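Local coordinates for Beta/alpha-amylase (Paenibacillus polymyxa, PDB 3VOC), which hydrolyses alpha-1,4-glucosidic linkages of starch, its family 14 catalytic domain removing successive maltose units from the non-reducing chain ends, at residues Q7-K16 / V35-Y46. Residues are numbered along the deposited sequence; the frame is centred on the assembly and turned at random. Where two conformers were deposited one is given.
Sequences QASVMGPLAK and VYAITTDVWWGY
Two waters grip the carbonyl oxygen of Leu14 and tie it to the indole NE1 of Trp43 and the hydroxyl of Tyr46. The first, 2.6 Å from Leu14 O, accepts the indole NE1-H of Trp43 in the ring plane; the second, 2.7 Å from Leu14 O, bonds to the hydroxyl of Tyr46. Beside this bridge the methyl CD1 of Leu14 meets the indole edge at CZ2, and CB of Lys16 rests against Tyr46 OH.

Upstream, strands 7-11 and 37-43 run parallel as the first two staves of the TIM barrel, joined through helix 20-32. Val10 bonds by both its N and its O, to Ala37 O and Thr39 N, and Gly12 N closes the ladder on Thr39 O at 2.8 Å. Met11 lays CA and CB against Thr39 OG1, a buried hydroxyl with no polar partner.

At the other end Tyr36 N meets Ala8 O almost head-on (2.8 Å), and CG of Gln7 lies over the phenol face, 3.6 Å from its centroid. The bend at chi2 (-65°) turns the amide out past the CD1 rim, its plane 30° from that of the ring, while NE2 bonds to Lys415 O. Replacing Tyr36 by an alanine would take away the face under Gln7 CG and is likely to leave the aliphatic part of that chain uncovered, its amide held mainly through Lys415.

Direct backbone bonds thus fix the strands, whereas the loop is held largely through water to Tyr46 and to Trp43, which packs against His81, a probable substrate-binding residue.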
ATOM      1  N   GLN A   7       8.142 -16.574  -8.369  1.00 16.26           N
ATOM      2  CA  GLN A   7       8.859 -15.894  -9.450  1.00 16.44           C
ATOM      3  C   GLN A   7       9.418 -14.559  -8.971  1.00 16.24           C
ATOM      4  O   GLN A   7       8.868 -13.953  -8.049  1.00 15.02           O
ATOM      5  CB  GLN A   7       7.928 -15.633 -10.641  1.00 16.48           C
ATOM      6  CG  GLN A   7       7.379 -16.870 -11.332  1.00 17.62           C
ATOM      7  CD  GLN A   7       8.444 -17.714 -12.008  1.00 19.25           C
ATOM      8  OE1 GLN A   7       9.515 -17.231 -12.339  1.00 17.46           O
ATOM      9  NE2 GLN A   7       8.137 -18.993 -12.220  1.00 21.10           N
ATOM     10  N   ALA A   8      10.491 -14.104  -9.616  1.00 16.07           N
ATOM     11  CA  ALA A   8      11.103 -12.812  -9.297  1.00 16.46           C
ATOM     12  C   ALA A   8      10.686 -11.775 -10.320  1.00 16.50           C
ATOM     13  O   ALA A   8      10.850 -11.981 -11.524  1.00 17.40           O
ATOM     14  CB  ALA A   8      12.622 -12.928  -9.251  1.00 15.98           C
ATOM     15  N   SER A   9      10.156 -10.656  -9.836  1.00 16.28           N
ATOM     16  CA  SER A   9       9.776  -9.542 -10.680  1.00 15.95           C
ATOM     17  C   SER A   9      10.579  -8.304 -10.324  1.00 15.48           C
ATOM     18  O   SER A   9      11.291  -8.282  -9.324  1.00 15.08           O
ATOM     19  CB  SER A   9       8.292  -9.262 -10.501  1.00 16.71           C
ATOM     20  OG  SER A   9       7.566 -10.398 -10.946  1.00 19.68           O
ATOM     21  N   VAL A  10      10.466  -7.273 -11.157  1.00 15.06           N
ATOM     22  CA  VAL A  10      11.202  -6.031 -10.947  1.00 14.58           C
ATOM     23  C   VAL A  10      10.245  -4.874 -11.238  1.00 14.96           C
ATOM     24  O   VAL A  10       9.496  -4.914 -12.234  1.00 15.00           O
ATOM     25  CB  VAL A  10      12.431  -5.955 -11.877  1.00 14.33           C
ATOM     26  CG1 VAL A  10      13.121  -4.567 -11.785  1.00 14.18           C
ATOM     27  CG2 VAL A  10      13.453  -7.108 -11.559  1.00 14.65           C
ATOM     28  N   MET A  11      10.261  -3.876 -10.356  1.00 14.62           N
ATOM     29  CA  MET A  11       9.423  -2.695 -10.527  0.55 15.34           C
ATOM     30  C   MET A  11      10.038  -1.807 -11.597  1.00 15.57           C
ATOM     31  O   MET A  11      11.245  -1.586 -11.619  1.00 15.02           O
ATOM     32  CB  MET A  11       9.258  -1.918  -9.213  0.55 15.49           C
ATOM     33  CG  MET A  11       8.133  -0.852  -9.243  0.55 16.77           C
ATOM     34  SD  MET A  11       7.556  -0.371  -7.584  0.55 17.24           S
ATOM     35  CE  MET A  11       6.873  -1.917  -7.022  0.55 15.07           C
ATOM     36  N   GLY A  12       9.183  -1.316 -12.491  1.00 15.35           N
ATOM     37  CA  GLY A  12       9.616  -0.419 -13.547  1.00 16.55           C
ATOM     38  C   GLY A  12       9.996   0.956 -13.007  1.00 17.48           C
ATOM     39  O   GLY A  12       9.859   1.227 -11.807  1.00 17.17           O
ATOM     40  N   PRO A  13      10.458   1.840 -13.900  1.00 18.13           N
ATOM     41  CA  PRO A  13      10.960   3.132 -13.448  1.00 18.48           C
ATOM     42  C   PRO A  13       9.839   4.038 -12.939  1.00 18.62           C
ATOM     43  O   PRO A  13       8.658   3.845 -13.285  1.00 17.87           O
ATOM     44  CB  PRO A  13      11.625   3.728 -14.703  1.00 18.73           C
ATOM     45  CG  PRO A  13      11.072   3.009 -15.854  1.00 19.28           C
ATOM     46  CD  PRO A  13      10.401   1.725 -15.369  1.00 17.90           C
ATOM     47  N   LEU A  14      10.209   5.010 -12.113  1.00 18.61           N
ATOM     48  CA  LEU A  14       9.220   5.941 -11.575  1.00 18.87           C
ATOM     49  C   LEU A  14       8.785   6.961 -12.628  1.00 19.50           C
ATOM     50  O   LEU A  14       7.587   7.122 -12.880  1.00 18.36           O
ATOM     51  CB  LEU A  14       9.762   6.653 -10.321  1.00 18.50           C
ATOM     52  CG  LEU A  14       8.804   7.631  -9.640  1.00 19.25           C
ATOM     53  CD1 LEU A  14       7.570   6.911  -9.102  1.00 19.79           C
ATOM     54  CD2 LEU A  14       9.525   8.416  -8.501  1.00 20.05           C
ATOM     55  N   ALA A  15       9.774   7.635 -13.228  1.00 20.49           N
ATOM     56  CA  ALA A  15       9.562   8.635 -14.288  1.00 21.45           C
ATOM     57  C   ALA A  15       8.920   8.047 -15.544  1.00 21.85           C
ATOM     58  O   ALA A  15       9.239   6.929 -15.946  1.00 22.21           O
ATOM     59  CB  ALA A  15      10.909   9.318 -14.653  1.00 21.70           C
ATOM     60  N   LYS A  16       8.006   8.803 -16.153  1.00 21.78           N
ATOM     61  CA  LYS A  16       7.360   8.379 -17.391  1.00 22.44           C
ATOM     62  C   LYS A  16       8.431   8.035 -18.415  1.00 22.18           C
ATOM     63  O   LYS A  16       9.453   8.725 -18.500  1.00 21.88           O
ATOM     64  CB  LYS A  16       6.463   9.490 -17.929  1.00 22.92           C
ATOM     65  CG  LYS A  16       5.620   9.075 -19.117  1.00 24.80           C
ATOM     66  CD  LYS A  16       4.931  10.293 -19.710  1.00 29.58           C
ATOM     67  CE  LYS A  16       4.377  10.012 -21.095  1.00 32.12           C
ATOM     68  NZ  LYS A  16       3.955  11.287 -21.756  1.00 34.50           N
ATOM     69  N   VAL A  35      14.404 -12.818 -15.018  1.00 16.25           N
ATOM     70  CA  VAL A  35      13.286 -12.048 -14.433  1.00 15.93           C
ATOM     71  C   VAL A  35      11.980 -12.479 -15.097  1.00 15.75           C
ATOM     72  O   VAL A  35      11.947 -12.681 -16.313  1.00 16.31           O
ATOM     73  CB  VAL A  35      13.525 -10.518 -14.564  1.00 15.70           C
ATOM     74  CG1 VAL A  35      12.275  -9.724 -14.180  1.00 15.34           C
ATOM     75  CG2 VAL A  35      14.714 -10.098 -13.697  1.00 15.92           C
ATOM     76  N   TYR A  36      10.936 -12.656 -14.288  1.00 14.67           N
ATOM     77  CA  TYR A  36       9.637 -13.145 -14.729  1.00 14.93           C
ATOM     78  C   TYR A  36       8.718 -12.048 -15.244  1.00 14.65           C
ATOM     79  O   TYR A  36       8.140 -12.169 -16.342  1.00 13.28           O
ATOM     80  CB  TYR A  36       8.940 -13.881 -13.579  1.00 14.77           C
ATOM     81  CG  TYR A  36       7.559 -14.428 -13.900  1.00 17.08           C
ATOM     82  CD1 TYR A  36       7.387 -15.499 -14.794  1.00 19.26           C
ATOM     83  CD2 TYR A  36       6.429 -13.893 -13.282  1.00 18.48           C
ATOM     84  CE1 TYR A  36       6.095 -16.010 -15.072  1.00 20.80           C
ATOM     85  CE2 TYR A  36       5.160 -14.393 -13.535  1.00 20.43           C
ATOM     86  CZ  TYR A  36       4.997 -15.445 -14.419  1.00 20.30           C
ATOM     87  OH  TYR A  36       3.724 -15.893 -14.632  1.00 22.13           O
ATOM     88  N   ALA A  37       8.553 -11.002 -14.427  1.00 13.82           N
ATOM     89  CA  ALA A  37       7.609  -9.931 -14.739  1.00 14.19           C
ATOM     90  C   ALA A  37       8.129  -8.554 -14.385  1.00 14.18           C
ATOM     91  O   ALA A  37       9.076  -8.411 -13.601  1.00 14.49           O
ATOM     92  CB  ALA A  37       6.283 -10.175 -14.051  1.00 14.03           C
ATOM     93  N   ILE A  38       7.517  -7.545 -14.997  1.00 14.69           N
ATOM     94  CA  ILE A  38       7.720  -6.155 -14.620  1.00 14.53           C
ATOM     95  C   ILE A  38       6.465  -5.673 -13.899  1.00 15.04           C
ATOM     96  O   ILE A  38       5.350  -5.843 -14.416  1.00 14.36           O
ATOM     97  CB  ILE A  38       7.977  -5.248 -15.850  1.00 14.44           C
ATOM     98  CG1 ILE A  38       9.204  -5.732 -16.663  1.00 14.76           C
ATOM     99  CG2 ILE A  38       8.080  -3.756 -15.432  1.00 14.41           C
ATOM    100  CD1 ILE A  38      10.550  -5.692 -15.892  1.00 14.76           C
ATOM    101  N   THR A  39       6.637  -5.117 -12.693  1.00 14.70           N
ATOM    102  CA  THR A  39       5.509  -4.472 -11.983  1.00 14.93           C
ATOM    103  C   THR A  39       5.499  -2.954 -12.263  1.00 14.79           C
ATOM    104  O   THR A  39       6.554  -2.316 -12.381  1.00 14.19           O
ATOM    105  CB  THR A  39       5.481  -4.741 -10.458  1.00 15.14           C
ATOM    106  OG1 THR A  39       6.484  -3.943  -9.821  1.00 18.46           O
ATOM    107  CG2 THR A  39       5.740  -6.240 -10.141  1.00 14.68           C
ATOM    108  N   THR A  40       4.298  -2.387 -12.380  1.00 14.32           N
ATOM    109  CA  THR A  40       4.168  -1.048 -12.953  1.00 14.12           C
ATOM    110  C   THR A  40       3.056  -0.271 -12.269  1.00 14.00           C
ATOM    111  O   THR A  40       1.908  -0.706 -12.283  1.00 13.34           O
ATOM    112  CB  THR A  40       3.813  -1.131 -14.458  1.00 14.21           C
ATOM    113  OG1 THR A  40       4.816  -1.886 -15.152  1.00 13.84           O
ATOM    114  CG2 THR A  40       3.686   0.282 -15.085  1.00 13.63           C
ATOM    115  N   ASP A  41       3.391   0.880 -11.686  1.00 13.53           N
ATOM    116  CA  ASP A  41       2.364   1.833 -11.295  1.00 14.04           C
ATOM    117  C   ASP A  41       1.599   2.305 -12.528  1.00 14.12           C
ATOM    118  O   ASP A  41       2.180   2.920 -13.429  1.00 14.68           O
ATOM    119  CB  ASP A  41       2.957   3.043 -10.584  1.00 14.03           C
ATOM    120  CG  ASP A  41       3.171   2.799  -9.103  1.00 15.76           C
ATOM    121  OD1 ASP A  41       2.240   2.345  -8.413  1.00 15.86           O
ATOM    122  OD2 ASP A  41       4.275   3.083  -8.628  1.00 15.00           O
ATOM    123  N   VAL A  42       0.311   1.974 -12.574  1.00 13.90           N
ATOM    124  CA  VAL A  42      -0.593   2.468 -13.635  1.00 13.53           C
ATOM    125  C   VAL A  42      -1.321   3.637 -12.996  1.00 14.05           C
ATOM    126  O   VAL A  42      -2.325   3.464 -12.279  1.00 13.30           O
ATOM    127  CB  VAL A  42      -1.524   1.347 -14.166  1.00 13.46           C
ATOM    128  CG1 VAL A  42      -2.429   1.842 -15.297  1.00 13.13           C
ATOM    129  CG2 VAL A  42      -0.680   0.141 -14.648  1.00 12.60           C
ATOM    130  N   TRP A  43      -0.758   4.832 -13.201  1.00 14.33           N
ATOM    131  CA  TRP A  43      -1.203   6.028 -12.462  1.00 14.71           C
ATOM    132  C   TRP A  43      -2.619   6.487 -12.856  1.00 14.72           C
ATOM    133  O   TRP A  43      -2.889   6.773 -14.025  1.00 14.06           O
ATOM    134  CB  TRP A  43      -0.212   7.188 -12.665  1.00 14.68           C
ATOM    135  CG  TRP A  43       1.126   6.922 -12.066  1.00 15.44           C
ATOM    136  CD1 TRP A  43       2.274   6.624 -12.727  1.00 16.01           C
ATOM    137  CD2 TRP A  43       1.446   6.897 -10.667  1.00 17.78           C
ATOM    138  NE1 TRP A  43       3.296   6.425 -11.830  1.00 17.45           N
ATOM    139  CE2 TRP A  43       2.814   6.582 -10.559  1.00 15.58           C
ATOM    140  CE3 TRP A  43       0.698   7.102  -9.495  1.00 16.12           C
ATOM    141  CZ2 TRP A  43       3.471   6.462  -9.321  1.00 16.05           C
ATOM    142  CZ3 TRP A  43       1.352   6.992  -8.255  1.00 17.00           C
ATOM    143  CH2 TRP A  43       2.727   6.674  -8.182  1.00 18.85           C
ATOM    144  N   TRP A  44      -3.512   6.588 -11.876  1.00 14.67           N
ATOM    145  CA  TRP A  44      -4.839   7.140 -12.136  1.00 15.61           C
ATOM    146  C   TRP A  44      -4.765   8.487 -12.867  1.00 16.47           C
ATOM    147  O   TRP A  44      -5.528   8.744 -13.821  1.00 16.35           O
ATOM    148  CB  TRP A  44      -5.617   7.285 -10.826  1.00 15.82           C
ATOM    149  CG  TRP A  44      -7.118   7.377 -11.017  1.00 16.21           C
ATOM    150  CD1 TRP A  44      -7.832   7.198 -12.202  1.00 15.58           C
ATOM    151  CD2 TRP A  44      -8.092   7.620  -9.998  1.00 14.84           C
ATOM    152  NE1 TRP A  44      -9.174   7.337 -11.956  1.00 16.13           N
ATOM    153  CE2 TRP A  44      -9.363   7.593 -10.617  1.00 15.81           C
ATOM    154  CE3 TRP A  44      -8.011   7.859  -8.607  1.00 15.93           C
ATOM    155  CZ2 TRP A  44     -10.544   7.808  -9.901  1.00 17.08           C
ATOM    156  CZ3 TRP A  44      -9.175   8.048  -7.900  1.00 15.75           C
ATOM    157  CH2 TRP A  44     -10.436   8.028  -8.547  1.00 16.28           C
ATOM    158  N   GLY A  45      -3.823   9.327 -12.425  1.00 16.55           N
ATOM    159  CA  GLY A  45      -3.616  10.670 -12.976  1.00 17.18           C
ATOM    160  C   GLY A  45      -3.219  10.667 -14.446  1.00 17.00           C
ATOM    161  O   GLY A  45      -3.418  11.660 -15.134  1.00 16.59           O
ATOM    162  N   TYR A  46      -2.649   9.551 -14.913  1.00 16.68           N
ATOM    163  CA  TYR A  46      -2.280   9.378 -16.314  1.00 16.95           C
ATOM    164  C   TYR A  46      -3.436   8.900 -17.178  1.00 16.92           C
ATOM    165  O   TYR A  46      -3.462   9.187 -18.378  1.00 17.55           O
ATOM    166  CB  TYR A  46      -1.169   8.334 -16.466  1.00 16.61           C
ATOM    167  CG  TYR A  46       0.248   8.803 -16.219  1.00 17.36           C
ATOM    168  CD1 TYR A  46       0.517  10.007 -15.581  1.00 18.71           C
ATOM    169  CD2 TYR A  46       1.337   7.996 -16.591  1.00 18.87           C
ATOM    170  CE1 TYR A  46       1.839  10.425 -15.331  1.00 18.95           C
ATOM    171  CE2 TYR A  46       2.659   8.406 -16.355  1.00 18.02           C
ATOM    172  CZ  TYR A  46       2.899   9.612 -15.722  1.00 18.87           C
ATOM    173  OH  TYR A  46       4.191  10.021 -15.465  1.00 19.61           O
TER
HETATM  174  O   HOH W   1       5.834   5.314 -12.176  1.00 19.49           O
HETATM  175  O   HOH W   2       5.417   7.557 -14.485  1.00 20.66           O